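Local coordinates for protein glucose-6-phosphate isomerase (Plasmodium falciparum, PDB 3QKI) that probably interconverts alpha-D-glucose 6-phosphate and beta-D-fructose 6-phosphate, the isomerase step of glycolysis and gluconeogenesis, at residues 25-28 and 29-33; 65-68 and 69-72; 353-356 and 357-360. One frame throughout, in Å; residues are numbered along the deposited sequence.

Contact 1 of 3, residues 25-28 and 29-33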
ATOM      1  N   ASN A  25     -18.465 -12.704  27.460  1.00 23.73           N
ATOM      2  CA  ASN A  25     -19.042 -13.348  28.643  1.00 22.82           C
ATOM      3  C   ASN A  25     -18.426 -14.712  28.939  1.00 26.54           C
ATOM      4  O   ASN A  25     -18.634 -15.221  30.037  1.00 27.54           O
ATOM      5  CB  ASN A  25     -20.567 -13.429  28.544  1.00 26.23           C
ATOM      6  CG  ASN A  25     -21.212 -12.067  28.624  1.00 74.14           C
ATOM      7  OD1 ASN A  25     -21.110 -11.359  29.642  1.00 74.01           O
ATOM      8  ND2 ASN A  25     -21.855 -11.651  27.533  1.00 70.56           N
ATOM      9  N   LEU A  26     -17.635 -15.280  28.003  1.00 21.68           N
ATOM     10  CA  LEU A  26     -16.975 -16.576  28.204  1.00 21.58           C
ATOM     11  C   LEU A  26     -15.963 -16.514  29.347  1.00 25.42           C
ATOM     12  O   LEU A  26     -15.302 -15.478  29.556  1.00 22.42           O
ATOM     13  CB  LEU A  26     -16.318 -17.096  26.916  1.00 21.67           C
ATOM     14  CG  LEU A  26     -17.262 -17.402  25.741  1.00 28.03           C
ATOM     15  CD1 LEU A  26     -16.496 -17.527  24.462  1.00 28.91           C
ATOM     16  CD2 LEU A  26     -18.019 -18.685  25.959  1.00 31.62           C
ATOM     17  N   LYS A  27     -15.895 -17.613  30.124  1.00 23.30           N
ATOM     18  CA  LYS A  27     -15.018 -17.742  31.292  1.00 21.84           C
ATOM     19  C   LYS A  27     -13.575 -17.446  30.931  1.00 23.79           C
ATOM     20  O   LYS A  27     -12.950 -16.619  31.600  1.00 22.40           O
ATOM     21  CB  LYS A  27     -15.158 -19.131  31.948  1.00 22.73           C
ATOM     22  CG  LYS A  27     -14.322 -19.301  33.213  1.00 38.82           C
ATOM     23  CD  LYS A  27     -14.102 -20.759  33.571  1.00 46.10           C
ATOM     24  CE  LYS A  27     -13.548 -20.920  34.962  1.00 55.71           C
ATOM     25  NZ  LYS A  27     -12.175 -21.496  34.941  1.00 67.88           N
ATOM     26  N   SER A  28     -13.053 -18.106  29.874  1.00 20.22           N
ATOM     27  CA  SER A  28     -11.684 -17.928  29.391  1.00 19.55           C
ATOM     28  C   SER A  28     -11.397 -16.510  28.867  1.00 23.26           C
ATOM     29  O   SER A  28     -10.254 -16.066  28.990  1.00 21.40           O
ATOM     30  CB  SER A  28     -11.328 -18.991  28.361  1.00 23.55           C
ATOM     31  OG  SER A  28     -12.269 -18.924  27.307  1.00 33.93           O
ATOM     32  N   TYR A  29     -12.421 -15.778  28.340  1.00 18.11           N
ATOM     33  CA  TYR A  29     -12.241 -14.400  27.891  1.00 17.62           C
ATOM     34  C   TYR A  29     -12.051 -13.489  29.126  1.00 21.79           C
ATOM     35  O   TYR A  29     -11.162 -12.623  29.153  1.00 19.72           O
ATOM     36  CB  TYR A  29     -13.456 -13.925  27.052  1.00 17.46           C
ATOM     37  CG  TYR A  29     -13.271 -12.564  26.405  1.00 16.54           C
ATOM     38  CD1 TYR A  29     -13.467 -11.390  27.131  1.00 16.11           C
ATOM     39  CD2 TYR A  29     -12.969 -12.447  25.047  1.00 17.44           C
ATOM     40  CE1 TYR A  29     -13.311 -10.139  26.543  1.00 13.78           C
ATOM     41  CE2 TYR A  29     -12.779 -11.197  24.455  1.00 18.35           C
ATOM     42  CZ  TYR A  29     -12.944 -10.042  25.212  1.00 20.61           C
ATOM     43  OH  TYR A  29     -12.812  -8.784  24.668  1.00 18.85           O
ATOM     44  N   LYS A  30     -12.920 -13.666  30.135  1.00 20.70           N
ATOM     45  CA  LYS A  30     -12.866 -12.903  31.378  1.00 21.56           C
ATOM     46  C   LYS A  30     -11.497 -13.141  32.079  1.00 23.60           C
ATOM     47  O   LYS A  30     -10.913 -12.189  32.589  1.00 23.99           O
ATOM     48  CB  LYS A  30     -14.051 -13.262  32.287  1.00 25.09           C
ATOM     49  CG  LYS A  30     -15.359 -12.606  31.859  1.00 32.52           C
ATOM     50  CD  LYS A  30     -16.540 -13.251  32.541  1.00 40.74           C
ATOM     51  CE  LYS A  30     -17.831 -12.528  32.233  1.00 57.09           C
ATOM     52  NZ  LYS A  30     -19.027 -13.288  32.707  1.00 70.11           N
ATOM     53  N   GLU A  31     -10.949 -14.368  31.977  1.00 17.69           N
ATOM     54  CA  GLU A  31      -9.648 -14.712  32.541  1.00 17.42           C
ATOM     55  C   GLU A  31      -8.517 -14.020  31.760  1.00 23.37           C
ATOM     56  O   GLU A  31      -7.592 -13.503  32.377  1.00 23.37           O
ATOM     57  CB  GLU A  31      -9.441 -16.238  32.600  1.00 17.79           C
ATOM     58  CG  GLU A  31     -10.367 -16.907  33.603  1.00 28.19           C
ATOM     59  CD  GLU A  31     -10.348 -18.422  33.658  1.00 48.20           C
ATOM     60  OE1 GLU A  31     -10.018 -19.064  32.634  1.00 37.21           O
ATOM     61  OE2 GLU A  31     -10.683 -18.969  34.733  1.00 48.52           O
ATOM     62  N   LEU A  32      -8.623 -13.964  30.411  1.00 20.28           N
ATOM     63  CA  LEU A  32      -7.653 -13.278  29.551  1.00 18.93           C
ATOM     64  C   LEU A  32      -7.620 -11.767  29.852  1.00 20.45           C
ATOM     65  O   LEU A  32      -6.543 -11.192  29.825  1.00 20.81           O
ATOM     66  CB  LEU A  32      -7.926 -13.564  28.064  1.00 18.53           C
ATOM     67  CG  LEU A  32      -7.452 -14.921  27.573  1.00 21.53           C
ATOM     68  CD1 LEU A  32      -8.184 -15.345  26.321  1.00 21.47           C
ATOM     69  CD2 LEU A  32      -5.960 -14.952  27.385  1.00 24.53           C
ATOM     70  N   VAL A  33      -8.762 -11.151  30.209  1.00 16.09           N
ATOM     71  CA  VAL A  33      -8.823  -9.728  30.594  1.00 17.83           C
ATOM     72  C   VAL A  33      -7.864  -9.487  31.787  1.00 24.41           C
ATOM     73  O   VAL A  33      -7.064  -8.549  31.753  1.00 27.60           O
ATOM     74  CB  VAL A  33     -10.272  -9.273  30.941  1.00 21.96           C
ATOM     75  CG1 VAL A  33     -10.295  -7.848  31.495  1.00 21.86           C
ATOM     76  CG2 VAL A  33     -11.202  -9.385  29.745  1.00 21.66           C
TER
HETATM   77  O   HOH W   1     -11.436 -21.303  31.608  1.00 42.21           O

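Contact 2 of 3, residues 65-68 and 69-72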
ATOM      1  N   TYR A  65       9.878 -21.635   9.949  1.00 21.69           N
ATOM      2  CA  TYR A  65       9.750 -21.376  11.374  1.00 21.61           C
ATOM      3  C   TYR A  65       8.790 -20.193  11.600  1.00 21.52           C
ATOM      4  O   TYR A  65       8.834 -19.193  10.872  1.00 18.90           O
ATOM      5  CB  TYR A  65      11.120 -20.989  11.985  1.00 25.36           C
ATOM      6  CG  TYR A  65      12.106 -22.113  12.254  1.00 31.04           C
ATOM      7  CD1 TYR A  65      12.879 -22.122  13.412  1.00 35.16           C
ATOM      8  CD2 TYR A  65      12.361 -23.094  11.298  1.00 32.20           C
ATOM      9  CE1 TYR A  65      13.828 -23.120  13.643  1.00 37.98           C
ATOM     10  CE2 TYR A  65      13.270 -24.127  11.542  1.00 33.27           C
ATOM     11  CZ  TYR A  65      14.003 -24.135  12.715  1.00 43.17           C
ATOM     12  OH  TYR A  65      14.939 -25.122  12.930  1.00 45.67           O
ATOM     13  N   MET A  66       7.925 -20.310  12.599  1.00 16.29           N
ATOM     14  CA  MET A  66       7.107 -19.192  13.036  1.00 16.12           C
ATOM     15  C   MET A  66       7.566 -18.905  14.458  1.00 19.65           C
ATOM     16  O   MET A  66       7.564 -19.804  15.309  1.00 18.16           O
ATOM     17  CB  MET A  66       5.600 -19.466  13.020  1.00 18.73           C
ATOM     18  CG  MET A  66       4.817 -18.250  13.474  1.00 22.85           C
ATOM     19  SD  MET A  66       3.030 -18.375  13.413  1.00 28.39           S
ATOM     20  CE  MET A  66       2.764 -19.637  14.789  1.00 24.58           C
ATOM     21  N   ASP A  67       7.975 -17.660  14.701  1.00 16.51           N
ATOM     22  CA  ASP A  67       8.458 -17.225  15.998  1.00 14.45           C
ATOM     23  C   ASP A  67       7.469 -16.233  16.633  1.00 16.40           C
ATOM     24  O   ASP A  67       7.384 -15.069  16.228  1.00 14.32           O
ATOM     25  CB  ASP A  67       9.901 -16.665  15.845  1.00 14.25           C
ATOM     26  CG  ASP A  67      10.558 -16.137  17.105  1.00 16.04           C
ATOM     27  OD1 ASP A  67       9.888 -16.096  18.149  1.00 18.55           O
ATOM     28  OD2 ASP A  67      11.747 -15.707  17.031  1.00 17.76           O
ATOM     29  N   LEU A  68       6.735 -16.708  17.648  1.00 15.37           N
ATOM     30  CA  LEU A  68       5.762 -15.910  18.398  1.00 15.75           C
ATOM     31  C   LEU A  68       6.343 -15.385  19.710  1.00 17.37           C
ATOM     32  O   LEU A  68       5.593 -14.843  20.536  1.00 16.61           O
ATOM     33  CB  LEU A  68       4.505 -16.753  18.708  1.00 16.19           C
ATOM     34  CG  LEU A  68       3.642 -17.208  17.527  1.00 20.27           C
ATOM     35  CD1 LEU A  68       2.553 -18.128  18.001  1.00 19.53           C
ATOM     36  CD2 LEU A  68       3.006 -16.029  16.809  1.00 23.61           C
ATOM     37  N   SER A  69       7.663 -15.529  19.919  1.00 12.46           N
ATOM     38  CA  SER A  69       8.253 -15.151  21.206  1.00 11.92           C
ATOM     39  C   SER A  69       8.233 -13.664  21.542  1.00 17.74           C
ATOM     40  O   SER A  69       8.288 -13.314  22.726  1.00 18.11           O
ATOM     41  CB  SER A  69       9.658 -15.735  21.368  1.00 14.18           C
ATOM     42  OG  SER A  69      10.528 -15.163  20.411  1.00 18.45           O
ATOM     43  N   ARG A  70       8.150 -12.784  20.531  1.00 15.16           N
ATOM     44  CA  ARG A  70       8.092 -11.356  20.797  1.00 15.15           C
ATOM     45  C   ARG A  70       6.649 -10.891  20.895  1.00 20.29           C
ATOM     46  O   ARG A  70       6.313  -9.817  20.424  1.00 20.65           O
ATOM     47  CB  ARG A  70       8.917 -10.534  19.786  1.00 13.35           C
ATOM     48  CG  ARG A  70      10.391 -10.885  19.803  1.00 13.22           C
ATOM     49  CD  ARG A  70      11.059 -10.410  18.539  1.00 18.49           C
ATOM     50  NE  ARG A  70      12.369 -11.009  18.387  1.00 18.74           N
ATOM     51  CZ  ARG A  70      12.594 -12.255  17.984  1.00 25.49           C
ATOM     52  NH1 ARG A  70      11.577 -13.058  17.679  1.00 14.66           N
ATOM     53  NH2 ARG A  70      13.832 -12.720  17.920  1.00 16.26           N
ATOM     54  N   GLN A  71       5.797 -11.713  21.507  1.00 17.51           N
ATOM     55  CA  GLN A  71       4.401 -11.397  21.798  1.00 16.50           C
ATOM     56  C   GLN A  71       4.275 -11.309  23.309  1.00 19.40           C
ATOM     57  O   GLN A  71       4.961 -12.030  24.041  1.00 18.76           O
ATOM     58  CB  GLN A  71       3.420 -12.436  21.194  1.00 16.70           C
ATOM     59  CG  GLN A  71       3.450 -12.485  19.666  1.00 16.34           C
ATOM     60  CD  GLN A  71       2.909 -11.243  18.992  1.00 14.91           C
ATOM     61  OE1 GLN A  71       2.121 -10.474  19.548  1.00 16.99           O
ATOM     62  NE2 GLN A  71       3.296 -11.043  17.766  1.00 10.12           N
ATOM     63  N   ARG A  72       3.413 -10.427  23.777  1.00 16.03           N
ATOM     64  CA  ARG A  72       3.248 -10.131  25.202  1.00 15.53           C
ATOM     65  C   ARG A  72       2.450 -11.158  26.017  1.00 18.18           C
ATOM     66  O   ARG A  72       1.438 -10.844  26.641  1.00 17.41           O
ATOM     67  CB  ARG A  72       2.775  -8.676  25.409  1.00 14.00           C
ATOM     68  CG  ARG A  72       3.681  -7.650  24.731  1.00 15.47           C
ATOM     69  CD  ARG A  72       3.406  -6.251  25.222  1.00 12.63           C
ATOM     70  NE  ARG A  72       3.906  -6.080  26.588  1.00 18.50           N
ATOM     71  CZ  ARG A  72       3.692  -5.012  27.350  1.00 27.41           C
ATOM     72  NH1 ARG A  72       2.973  -4.000  26.899  1.00 17.91           N
ATOM     73  NH2 ARG A  72       4.204  -4.952  28.574  1.00 21.09           N
TER
HETATM   74  O   HOH W   2       8.430 -13.026  17.741  1.00 15.38           O
HETATM   75  O   HOH W   3      14.095 -14.914  16.267  1.00 31.09           O

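Contact 3 of 3, residues 353-356 and 357-360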
ATOM      1  N   LYS A 353      -2.543 -26.229  20.210  1.00 20.53           N
ATOM      2  CA  LYS A 353      -1.280 -25.733  20.769  1.00 19.65           C
ATOM      3  C   LYS A 353      -0.105 -25.826  19.763  1.00 21.43           C
ATOM      4  O   LYS A 353       0.919 -25.163  19.957  1.00 20.67           O
ATOM      5  CB  LYS A 353      -0.960 -26.451  22.100  1.00 22.85           C
ATOM      6  CG  LYS A 353      -0.689 -27.943  21.945  1.00 46.71           C
ATOM      7  CD  LYS A 353      -0.172 -28.595  23.233  1.00 65.02           C
ATOM      8  CE  LYS A 353       0.074 -30.088  23.074  1.00 80.44           C
ATOM      9  NZ  LYS A 353      -1.186 -30.863  22.841  1.00 90.99           N
ATOM     10  N   GLU A 354      -0.269 -26.636  18.703  1.00 16.27           N
ATOM     11  CA  GLU A 354       0.744 -26.879  17.688  1.00 17.56           C
ATOM     12  C   GLU A 354       0.253 -26.449  16.296  1.00 21.11           C
ATOM     13  O   GLU A 354       0.919 -26.710  15.288  1.00 21.12           O
ATOM     14  CB  GLU A 354       1.170 -28.367  17.689  1.00 18.95           C
ATOM     15  CG  GLU A 354       1.751 -28.878  19.003  1.00 33.08           C
ATOM     16  CD  GLU A 354       2.931 -28.125  19.603  1.00 65.31           C
ATOM     17  OE1 GLU A 354       3.844 -27.719  18.845  1.00 61.12           O
ATOM     18  OE2 GLU A 354       2.946 -27.955  20.844  1.00 59.95           O
ATOM     19  N   ASN A 355      -0.896 -25.769  16.254  1.00 16.48           N
ATOM     20  CA  ASN A 355      -1.549 -25.347  15.023  1.00 14.04           C
ATOM     21  C   ASN A 355      -1.142 -23.898  14.675  1.00 17.85           C
ATOM     22  O   ASN A 355      -1.608 -22.932  15.297  1.00 17.24           O
ATOM     23  CB  ASN A 355      -3.056 -25.521  15.198  1.00 14.03           C
ATOM     24  CG  ASN A 355      -3.834 -25.449  13.921  1.00 29.71           C
ATOM     25  OD1 ASN A 355      -3.655 -24.531  13.100  1.00 18.87           O
ATOM     26  ND2 ASN A 355      -4.760 -26.393  13.753  1.00 14.08           N
ATOM     27  N   ILE A 356      -0.240 -23.764  13.706  1.00 15.44           N
ATOM     28  CA  ILE A 356       0.347 -22.481  13.284  1.00 15.79           C
ATOM     29  C   ILE A 356      -0.690 -21.385  12.909  1.00 17.46           C
ATOM     30  O   ILE A 356      -0.675 -20.332  13.551  1.00 17.45           O
ATOM     31  CB  ILE A 356       1.506 -22.688  12.268  1.00 19.32           C
ATOM     32  CG1 ILE A 356       2.706 -23.316  12.972  1.00 20.57           C
ATOM     33  CG2 ILE A 356       1.915 -21.365  11.581  1.00 20.57           C
ATOM     34  CD1 ILE A 356       3.711 -23.984  12.060  1.00 25.24           C
ATOM     35  N   PRO A 357      -1.643 -21.610  11.978  1.00 15.42           N
ATOM     36  CA  PRO A 357      -2.643 -20.548  11.695  1.00 15.30           C
ATOM     37  C   PRO A 357      -3.525 -20.214  12.903  1.00 18.07           C
ATOM     38  O   PRO A 357      -3.936 -19.067  13.069  1.00 16.20           O
ATOM     39  CB  PRO A 357      -3.495 -21.146  10.572  1.00 17.27           C
ATOM     40  CG  PRO A 357      -2.728 -22.309  10.042  1.00 20.98           C
ATOM     41  CD  PRO A 357      -1.840 -22.793  11.104  1.00 16.79           C
ATOM     42  N   VAL A 358      -3.843 -21.228  13.746  1.00 14.32           N
ATOM     43  CA  VAL A 358      -4.659 -20.995  14.932  1.00 14.04           C
ATOM     44  C   VAL A 358      -3.908 -20.099  15.932  1.00 16.15           C
ATOM     45  O   VAL A 358      -4.488 -19.118  16.425  1.00 16.05           O
ATOM     46  CB  VAL A 358      -5.175 -22.317  15.566  1.00 16.63           C
ATOM     47  CG1 VAL A 358      -5.727 -22.071  16.979  1.00 16.16           C
ATOM     48  CG2 VAL A 358      -6.245 -22.956  14.674  1.00 15.96           C
ATOM     49  N   LEU A 359      -2.628 -20.420  16.204  1.00 12.15           N
ATOM     50  CA  LEU A 359      -1.794 -19.634  17.127  1.00 12.27           C
ATOM     51  C   LEU A 359      -1.596 -18.203  16.612  1.00 14.67           C
ATOM     52  O   LEU A 359      -1.575 -17.267  17.405  1.00 14.57           O
ATOM     53  CB  LEU A 359      -0.440 -20.321  17.343  1.00 13.16           C
ATOM     54  CG  LEU A 359      -0.487 -21.663  18.122  1.00 18.12           C
ATOM     55  CD1 LEU A 359       0.877 -22.349  18.094  1.00 18.43           C
ATOM     56  CD2 LEU A 359      -0.964 -21.442  19.547  1.00 22.29           C
ATOM     57  N   LEU A 360      -1.510 -18.034  15.284  1.00 12.48           N
ATOM     58  CA  LEU A 360      -1.377 -16.711  14.657  1.00 13.02           C
ATOM     59  C   LEU A 360      -2.680 -15.920  14.823  1.00 14.27           C
ATOM     60  O   LEU A 360      -2.656 -14.758  15.197  1.00 12.86           O
ATOM     61  CB  LEU A 360      -0.980 -16.871  13.179  1.00 14.16           C
ATOM     62  CG  LEU A 360      -0.532 -15.601  12.442  1.00 20.38           C
ATOM     63  CD1 LEU A 360       0.663 -14.934  13.153  1.00 20.39           C
ATOM     64  CD2 LEU A 360      -0.103 -15.924  11.022  1.00 22.48           C
TER

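Contact 1 of 3, residues 25-28 and 29-33
Y29 meets L26 through its CB, which lies 4.3 Å from L26 CB, and its amide makes a weak bond to L26 O. With CG anti to the backbone N (chi1 -173°), its ring leaves L26 behind for helix 356-371, where OH bonds H369. K30 follows the other way: its N gives L26 O a 3.0 Å bond, and its extended chain runs back past L26 O until NZ lies 3.3 Å from N25 O, a weak hydrogen bond. E31 N bonds K27 O, and its side chain turns back over that turn of helix, CG 3.3 Å from K27 O. K27 bends at its last torsion to bring NZ 2.9 Å from E31 OE2, a salt bridge on the syn side but 28° out of the carboxylate plane. Water joins in, donating to E31 OE1 at 2.8 Å, while K80 of helix 75-87 makes a second salt bridge to OE1, so the carboxylate is shared between two lysines. L32 N closes the next turn on S28 O at 3.0 Å; S28 OG itself bonds E87. This is the first turn of helix 27-39, with L26 as N-cap and an i to i+4 lysine-glutamate pair.

Contact 2 of 3, residues 65-68 and 69-72
In the last part of strand 64-70, where a type I beta turn runs from L68 to Q71, the carboxylate of D67 reaches forward to S69 and R70. CG stands anti to the backbone N of D67 (chi1 179°), and the two oxygens divide the work. OD1 takes two bonds from S69: OG comes to 2.5 Å on the syn side, and the amide N reaches OD1 at 2.9 Å, nearly along its C-O axis. OD2 forms a salt bridge with R70, 2.7 Å from NH1. That N-H points almost straight at the oxygen (168°) and within the guanidinium plane, yet it arrives from above the carboxylate, so the two flat groups are steeply inclined, 61° apart.

The strand is the second arm of the hairpin 58-61/64-70 at one side of the mixed sheet, and it pairs on its other flank with strand 513-518. Water reinforces the link twice: one bridges D67 OD2 and R70 NH2, another accepts from R70 N and NH1 and lies 2.7 Å from D67 O. D477 makes a second salt bridge with the same guanidinium, at NE. S69 OG also bonds S586 of the second subunit, whose T587 packs on R70, which places this end of the strand at the dimer interface. Within the turn, Q71 N makes only a weak bond to L68 O, and Q71 CG lies 3.3 Å from that same oxygen; Q71 OE1 accepts from N367 ND2 of helix 356-371.

Contact 3 of 3, residues 353-356 and 357-360
The backbone passes from a 3-10 turn at 353-354 through N355 into helix 356-371, whose first two i to i+4 bonds run from L359 N to N355 O (2.9 Å) and from L360 N to I356 O (3.0 Å). N355 makes the polar side-chain contact. With CG anti to its backbone N (chi1 -166°), its amide swings over the start of the helix and OD1 accepts a weak bond from V358 N at 3.4 Å. The same oxygen lies 3.2 Å from P357 CD, the two side chains crossing at about a right angle. V358 CG2 packs against the amide as well, 3.5 Å from N355 CG. The other end of this group is held from outside: ND2 donates to the carbonyls of F347 and A350 at the close of helix 330-349, so the asparagine ties the end of one helix to the beginning of the next.

L359 turns back along the chain, setting CD1 3.4 Å from K353 O and CG close to N355 O. I356 CB rests 3.5 Å from P357 CD, and I356 itself faces F61, F64 and M66 of the hairpin strands. On another flank P357 meets M343 and H346 of helix 330-349 and L532 of helix 523-543, while E354 forms a salt bridge with K59. Proline sits comfortably in this first turn, where its missing N-H costs no helix bond. The whole is an asparagine N-cap, with the capping bond made to the third residue beyond it.

How the contacts relate
The contacts follow one another along the chain in the order 1, 2, 3, all on the same side of its centre. Contacts 2 and 3, with centres 11 Å apart, touch directly: M66 SD lies 3.7 Å from I356 CG2 and L68 CD1 3.8 Å from L359 CB, so the start of helix 356-371 packs on strand 64-70 of the mixed sheet. Contact 1 stands apart, its centre about 23 Å from contact 2 and 20 Å from contact 3. Helix 356-371 nevertheless joins all three: further along, F365, H369 and F370 meet Y29, and T363 meets L68 and Q71. One helix thus connects the N-terminal helix 27-39 with the sheet, whose strand 64-70 also meets the second subunit.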